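Local coordinates for protein CyaB (PDB 3R5G) that probably makes cyclic AMP as an adenylyl cyclase of Pseudomonas aeruginosa, this chain being its catalytic domain, cut from a longer membrane protein, at residues A[166-171]-A[188-193]; A[156-161]-A[184-189]. All coordinates share one frame; numbering follows the deposited sequence.

How the contacts relate
Strand 154-157 passes straight into helix 158-164, and a short turn then leads to strand 170-176, which reverses into strand 185-190. Contact 1, between 166-171 and 188-193, closes this last beta hairpin, with 16 residues between its segments. Contact 2, between 156-161 and 184-189, closes a longer loop that begins earlier and ends slightly sooner, holding the strand-to-helix junction against the other edge of the same final strand. The two closures therefore cross on that strand, where they share Y188 and Q189. Together they set strand 185-190 between its two neighbours in the sheet, and V190 and C170 of contact 1 pack on I156 of contact 2.

Contact 1. Residues A[166-171]-A[188-193]; sequences DVIMCR and YQVVDS
Water 1 is gripped by three groups: it accepts from M169 N and from S193 OG, the latter at 2.7 Å, and donates to V191 O. It bridges the chains at the end of the antiparallel hairpin of strands 170-176 and 185-190 that lies away from its turn. Just inside it, V191 N bonds to M169 O at 2.9 Å, almost straight at 171°. R171 and Q189 then form a hydrogen-bonded pair, with Q189 N to R171 O at 2.8 Å and R171 N to Q189 O at 2.9 Å. Between these bonds C170 faces V190, a non-hydrogen-bonded pair; the small cysteine suits a place against I156 and against Y161 and I164 of helix 158-164. Further along, I168 CG2 meets V190 CG1 at 3.7 Å, both branched side chains also touching V82 of helix 74-100.

R171 and Q189 share the other face. With its CG anti to the backbone N (chi1 -172°), the arginine sends its aliphatic stem past the glutamine, R171 CD lying 3.8 Å from Q189 OE1. R171 NH1 comes 3.9 Å from V191 CG2. The guanidinium and amide planes are 79° apart, and water 2 joins R171 NE to Q189 OE1. I168, C170 and V190 thus pack against helix and sheet, whereas water 2 lets the cationic arginine and the neutral amide meet without a direct bond, the amide's NE2 being taken by E153.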
loop_
_atom_site.group_PDB
_atom_site.type_symbol
_atom_site.label_atom_id
_atom_site.label_comp_id
_atom_site.label_asym_id
_atom_site.label_seq_id
_atom_site.Cartn_x
_atom_site.Cartn_y
_atom_site.Cartn_z
ATOM N N ASP A 166 -2.895 15.041 -26.928
ATOM C CA ASP A 166 -2.271 15.684 -28.083
ATOM C C ASP A 166 -0.787 15.485 -28.141
ATOM O O ASP A 166 -0.215 15.708 -29.178
ATOM C CB ASP A 166 -2.585 17.179 -28.012
ATOM C CG ASP A 166 -2.411 17.777 -26.580
ATOM O OD1 ASP A 166 -2.733 17.168 -25.450
ATOM O OD2 ASP A 166 -2.044 18.995 -26.579
ATOM N N VAL A 167 -0.150 15.065 -27.040
ATOM C CA VAL A 167 1.289 14.932 -27.009
ATOM C C VAL A 167 1.827 13.524 -26.648
ATOM O O VAL A 167 2.982 13.267 -26.869
ATOM C CB VAL A 167 1.937 16.032 -26.209
ATOM C CG1 VAL A 167 1.286 17.405 -26.547
ATOM C CG2 VAL A 167 1.736 15.803 -24.795
ATOM N N ILE A 168 0.995 12.659 -26.083
ATOM C CA ILE A 168 1.430 11.328 -25.770
ATOM C C ILE A 168 0.468 10.351 -26.439
ATOM O O ILE A 168 -0.737 10.445 -26.370
ATOM C CB ILE A 168 1.436 11.076 -24.217
ATOM C CG1 ILE A 168 2.587 11.932 -23.636
ATOM C CG2 ILE A 168 1.541 9.556 -23.905
ATOM C CD1 ILE A 168 2.716 11.856 -22.080
ATOM N N MET A 169 1.062 9.345 -27.064
ATOM C CA MET A 169 0.283 8.367 -27.840
ATOM C C MET A 169 -0.305 7.285 -26.918
ATOM O O MET A 169 0.393 6.716 -26.058
ATOM C CB MET A 169 1.209 7.628 -28.799
ATOM C CG MET A 169 0.524 6.836 -29.816
ATOM S SD MET A 169 -0.234 7.818 -31.135
ATOM C CE MET A 169 1.227 8.507 -31.933
ATOM N N CYS A 170 -1.616 7.033 -27.054
ATOM C CA CYS A 170 -2.349 6.125 -26.157
ATOM C C CYS A 170 -3.181 5.176 -27.035
ATOM O O CYS A 170 -3.510 5.497 -28.189
ATOM C CB CYS A 170 -3.313 6.926 -25.244
ATOM S SG CYS A 170 -2.374 8.092 -24.156
ATOM N N ARG A 171 -3.655 4.115 -26.402
ATOM C CA ARG A 171 -4.593 3.172 -27.049
ATOM C C ARG A 171 -5.644 2.777 -26.051
ATOM O O ARG A 171 -5.380 2.412 -24.925
ATOM C CB ARG A 171 -3.752 1.942 -27.330
ATOM C CG ARG A 171 -4.529 1.020 -28.133
ATOM C CD ARG A 171 -3.689 -0.181 -28.600
ATOM N NE ARG A 171 -2.237 -0.152 -28.715
ATOM C CZ ARG A 171 -1.521 -0.127 -29.844
ATOM N NH1 ARG A 171 -0.209 -0.212 -29.735
ATOM N NH2 ARG A 171 -2.070 0.020 -31.050
ATOM N N TYR A 188 -6.704 3.473 -20.737
ATOM C CA TYR A 188 -5.860 3.483 -21.938
ATOM C C TYR A 188 -4.463 3.044 -21.647
ATOM O O TYR A 188 -4.045 3.172 -20.457
ATOM C CB TYR A 188 -5.732 4.962 -22.430
ATOM C CG TYR A 188 -7.036 5.666 -22.768
ATOM C CD1 TYR A 188 -7.791 6.187 -21.730
ATOM C CD2 TYR A 188 -7.510 5.727 -24.096
ATOM C CE1 TYR A 188 -9.061 6.784 -22.010
ATOM C CE2 TYR A 188 -8.754 6.304 -24.377
ATOM C CZ TYR A 188 -9.472 6.845 -23.313
ATOM O OH TYR A 188 -10.713 7.459 -23.596
ATOM N N GLN A 189 -3.797 2.424 -22.583
ATOM C CA GLN A 189 -2.384 2.054 -22.495
ATOM C C GLN A 189 -1.610 3.222 -23.088
ATOM O O GLN A 189 -2.007 3.826 -24.086
ATOM C CB GLN A 189 -2.107 0.805 -23.350
ATOM C CG GLN A 189 -2.731 -0.421 -22.843
ATOM C CD GLN A 189 -2.707 -1.535 -23.894
ATOM O OE1 GLN A 189 -2.962 -1.292 -25.079
ATOM N NE2 GLN A 189 -2.505 -2.741 -23.418
ATOM N N VAL A 190 -0.438 3.547 -22.484
ATOM C CA VAL A 190 0.447 4.545 -23.029
ATOM C C VAL A 190 1.533 3.864 -23.846
ATOM O O VAL A 190 2.129 2.849 -23.419
ATOM C CB VAL A 190 1.100 5.318 -21.807
ATOM C CG1 VAL A 190 2.178 6.236 -22.371
ATOM C CG2 VAL A 190 0.105 6.187 -21.185
ATOM N N VAL A 191 1.704 4.371 -25.065
ATOM C CA VAL A 191 2.581 3.743 -26.057
ATOM C C VAL A 191 3.704 4.752 -26.383
ATOM O O VAL A 191 3.456 5.928 -26.602
ATOM C CB VAL A 191 1.783 3.438 -27.331
ATOM C CG1 VAL A 191 2.658 2.933 -28.465
ATOM C CG2 VAL A 191 0.738 2.418 -26.990
ATOM N N ASP A 192 4.925 4.282 -26.370
ATOM C CA ASP A 192 6.043 5.180 -26.625
ATOM C C ASP A 192 6.002 5.631 -28.020
ATOM O O ASP A 192 5.609 4.884 -28.957
ATOM C CB ASP A 192 7.304 4.339 -26.485
ATOM C CG ASP A 192 7.626 4.046 -25.010
ATOM O OD1 ASP A 192 6.796 4.337 -24.125
ATOM O OD2 ASP A 192 8.754 3.568 -24.730
ATOM N N SER A 193 6.393 6.848 -28.277
ATOM C CA SER A 193 6.387 7.391 -29.624
ATOM C C SER A 193 7.486 8.406 -29.806
ATOM O O SER A 193 8.302 8.679 -28.819
ATOM C CB SER A 193 5.006 7.999 -30.014
ATOM O OG SER A 193 4.617 9.141 -29.234
HETATM O O HOH W 1 3.878 8.645 -26.689
HETATM O O HOH W 2 -0.666 -1.069 -26.604
#

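Contact 2. Residues A[156-161]-A[184-189]; sequences ISHETY and PVQIYQ
Y161 and Y188 form a face-to-face stack at a strand-to-helix junction of the cyclase catalytic domain, where strand 154-157 pairs antiparallel with strand 185-190 and then turns into helix 158-164. The ring centroids are 4.0 Å apart and the planes only 10° from parallel. Y161, with CG anti to its N (chi1 166°), also lays its CB over the face of the Y188 ring, 3.9 Å from the centroid, as a CH-pi contact. On the opposite face of Y188, toward the rim, lies Q186 NE2, whose amide is held by I187 O and by D172. Two flat rings suit this place, where a helix side chain lies face-on against a strand side chain.

Backbone bonds fix the register: I156 and Y188 are a hydrogen-bonded pair, N to O at 2.9 Å in each direction. I156 also sets its CG1 beside Y188 CB at 3.8 Å, a branched apolar residue suited to a buried strand.

At the helix start S157 is the N-cap, its OG accepting a weak bond from T160 N and also bonded to N115. H158 N makes a weak bond to Q186 O and a firmer one, at 2.8 Å, to water 3. Beside the stack, the H158 and Y188 rings meet rim to rim, and H158 ND1 lies 2.8 Å from Y188 OH in a hydrogen bond whose donor could be either group.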
loop_
_atom_site.group_PDB
_atom_site.type_symbol
_atom_site.label_atom_id
_atom_site.label_comp_id
_atom_site.label_asym_id
_atom_site.label_seq_id
_atom_site.Cartn_x
_atom_site.Cartn_y
_atom_site.Cartn_z
ATOM N N ILE A 156 -3.717 4.392 -17.805
ATOM C CA ILE A 156 -4.145 5.670 -17.313
ATOM C C ILE A 156 -5.667 5.766 -17.442
ATOM O O ILE A 156 -6.300 5.028 -18.267
ATOM C CB ILE A 156 -3.502 6.799 -18.175
ATOM C CG1 ILE A 156 -3.951 6.846 -19.662
ATOM C CG2 ILE A 156 -1.998 6.653 -18.084
ATOM C CD1 ILE A 156 -3.510 8.098 -20.435
ATOM N N SER A 157 -6.263 6.633 -16.688
ATOM C CA SER A 157 -7.711 6.906 -16.769
ATOM C C SER A 157 -7.997 7.894 -17.857
ATOM O O SER A 157 -7.143 8.515 -18.504
ATOM C CB SER A 157 -8.145 7.421 -15.414
ATOM O OG SER A 157 -7.571 8.746 -15.270
ATOM N N HIS A 158 -9.292 8.034 -18.139
ATOM C CA HIS A 158 -9.735 8.988 -19.122
ATOM C C HIS A 158 -9.432 10.442 -18.802
ATOM O O HIS A 158 -9.094 11.184 -19.695
ATOM C CB HIS A 158 -11.250 8.775 -19.341
ATOM C CG HIS A 158 -11.795 9.656 -20.415
ATOM N ND1 HIS A 158 -11.587 9.402 -21.762
ATOM C CD2 HIS A 158 -12.444 10.843 -20.349
ATOM C CE1 HIS A 158 -12.119 10.375 -22.483
ATOM N NE2 HIS A 158 -12.664 11.255 -21.651
ATOM N N GLU A 159 -9.541 10.820 -17.517
ATOM C CA GLU A 159 -9.155 12.166 -17.139
ATOM C C GLU A 159 -7.670 12.421 -17.523
ATOM O O GLU A 159 -7.379 13.503 -18.022
ATOM C CB GLU A 159 -9.371 12.350 -15.621
ATOM C CG GLU A 159 -9.284 13.832 -15.242
ATOM C CD GLU A 159 -10.539 14.639 -15.717
ATOM O OE1 GLU A 159 -11.598 14.032 -16.011
ATOM O OE2 GLU A 159 -10.424 15.889 -15.818
ATOM N N THR A 160 -6.784 11.461 -17.243
ATOM C CA THR A 160 -5.401 11.701 -17.592
ATOM C C THR A 160 -5.268 11.759 -19.094
ATOM O O THR A 160 -4.537 12.547 -19.665
ATOM C CB THR A 160 -4.544 10.594 -16.982
ATOM O OG1 THR A 160 -4.709 10.561 -15.558
ATOM C CG2 THR A 160 -3.060 10.799 -17.297
ATOM N N TYR A 161 -5.836 10.767 -19.791
ATOM C CA TYR A 161 -5.795 10.750 -21.267
ATOM C C TYR A 161 -6.230 12.061 -21.844
ATOM O O TYR A 161 -5.553 12.552 -22.774
ATOM C CB TYR A 161 -6.720 9.578 -21.768
ATOM C CG TYR A 161 -7.000 9.698 -23.244
ATOM C CD1 TYR A 161 -6.037 9.334 -24.146
ATOM C CD2 TYR A 161 -8.262 10.178 -23.714
ATOM C CE1 TYR A 161 -6.276 9.504 -25.538
ATOM C CE2 TYR A 161 -8.490 10.297 -25.088
ATOM C CZ TYR A 161 -7.509 9.938 -25.958
ATOM O OH TYR A 161 -7.678 10.123 -27.305
ATOM N N PRO A 184 -18.145 1.707 -14.859
ATOM C CA PRO A 184 -16.845 1.195 -15.270
ATOM C C PRO A 184 -15.994 2.373 -15.656
ATOM O O PRO A 184 -16.509 3.389 -16.151
ATOM C CB PRO A 184 -17.210 0.209 -16.390
ATOM C CG PRO A 184 -18.654 -0.234 -15.939
ATOM C CD PRO A 184 -19.235 1.123 -15.681
ATOM N N VAL A 185 -14.691 2.321 -15.309
ATOM C CA VAL A 185 -13.800 3.363 -15.754
ATOM C C VAL A 185 -12.971 2.982 -17.034
ATOM O O VAL A 185 -12.375 1.893 -17.163
ATOM C CB VAL A 185 -12.842 3.944 -14.624
ATOM C CG1 VAL A 185 -13.561 3.963 -13.202
ATOM C CG2 VAL A 185 -11.478 3.257 -14.597
ATOM N N GLN A 186 -13.027 4.000 -17.835
ATOM C CA GLN A 186 -12.396 4.013 -19.152
ATOM C C GLN A 186 -10.902 4.012 -18.903
ATOM O O GLN A 186 -10.413 4.844 -18.117
ATOM C CB GLN A 186 -12.829 5.189 -19.959
ATOM C CG GLN A 186 -12.104 5.354 -21.334
ATOM C CD GLN A 186 -12.332 4.196 -22.239
ATOM O OE1 GLN A 186 -13.504 3.870 -22.536
ATOM N NE2 GLN A 186 -11.255 3.526 -22.691
ATOM N N ILE A 187 -10.193 3.144 -19.577
ATOM C CA ILE A 187 -8.689 3.032 -19.401
ATOM C C ILE A 187 -7.975 3.043 -20.728
ATOM O O ILE A 187 -8.541 2.776 -21.793
ATOM C CB ILE A 187 -8.245 1.877 -18.577
ATOM C CG1 ILE A 187 -8.638 0.500 -19.263
ATOM C CG2 ILE A 187 -8.813 2.080 -17.091
ATOM C CD1 ILE A 187 -8.019 -0.737 -18.694
ATOM N N TYR A 188 -6.704 3.473 -20.737
ATOM C CA TYR A 188 -5.860 3.483 -21.938
ATOM C C TYR A 188 -4.463 3.044 -21.647
ATOM O O TYR A 188 -4.045 3.172 -20.457
ATOM C CB TYR A 188 -5.732 4.962 -22.430
ATOM C CG TYR A 188 -7.036 5.666 -22.768
ATOM C CD1 TYR A 188 -7.791 6.187 -21.730
ATOM C CD2 TYR A 188 -7.510 5.727 -24.096
ATOM C CE1 TYR A 188 -9.061 6.784 -22.010
ATOM C CE2 TYR A 188 -8.754 6.304 -24.377
ATOM C CZ TYR A 188 -9.472 6.845 -23.313
ATOM O OH TYR A 188 -10.713 7.459 -23.596
ATOM N N GLN A 189 -3.797 2.424 -22.583
ATOM C CA GLN A 189 -2.384 2.054 -22.495
ATOM C C GLN A 189 -1.610 3.222 -23.088
ATOM O O GLN A 189 -2.007 3.826 -24.086
ATOM C CB GLN A 189 -2.107 0.805 -23.350
ATOM C CG GLN A 189 -2.731 -0.421 -22.843
ATOM C CD GLN A 189 -2.707 -1.535 -23.894
ATOM O OE1 GLN A 189 -2.962 -1.292 -25.079
ATOM N NE2 GLN A 189 -2.505 -2.741 -23.418
HETATM O O HOH W 3 -11.308 6.656 -16.683
#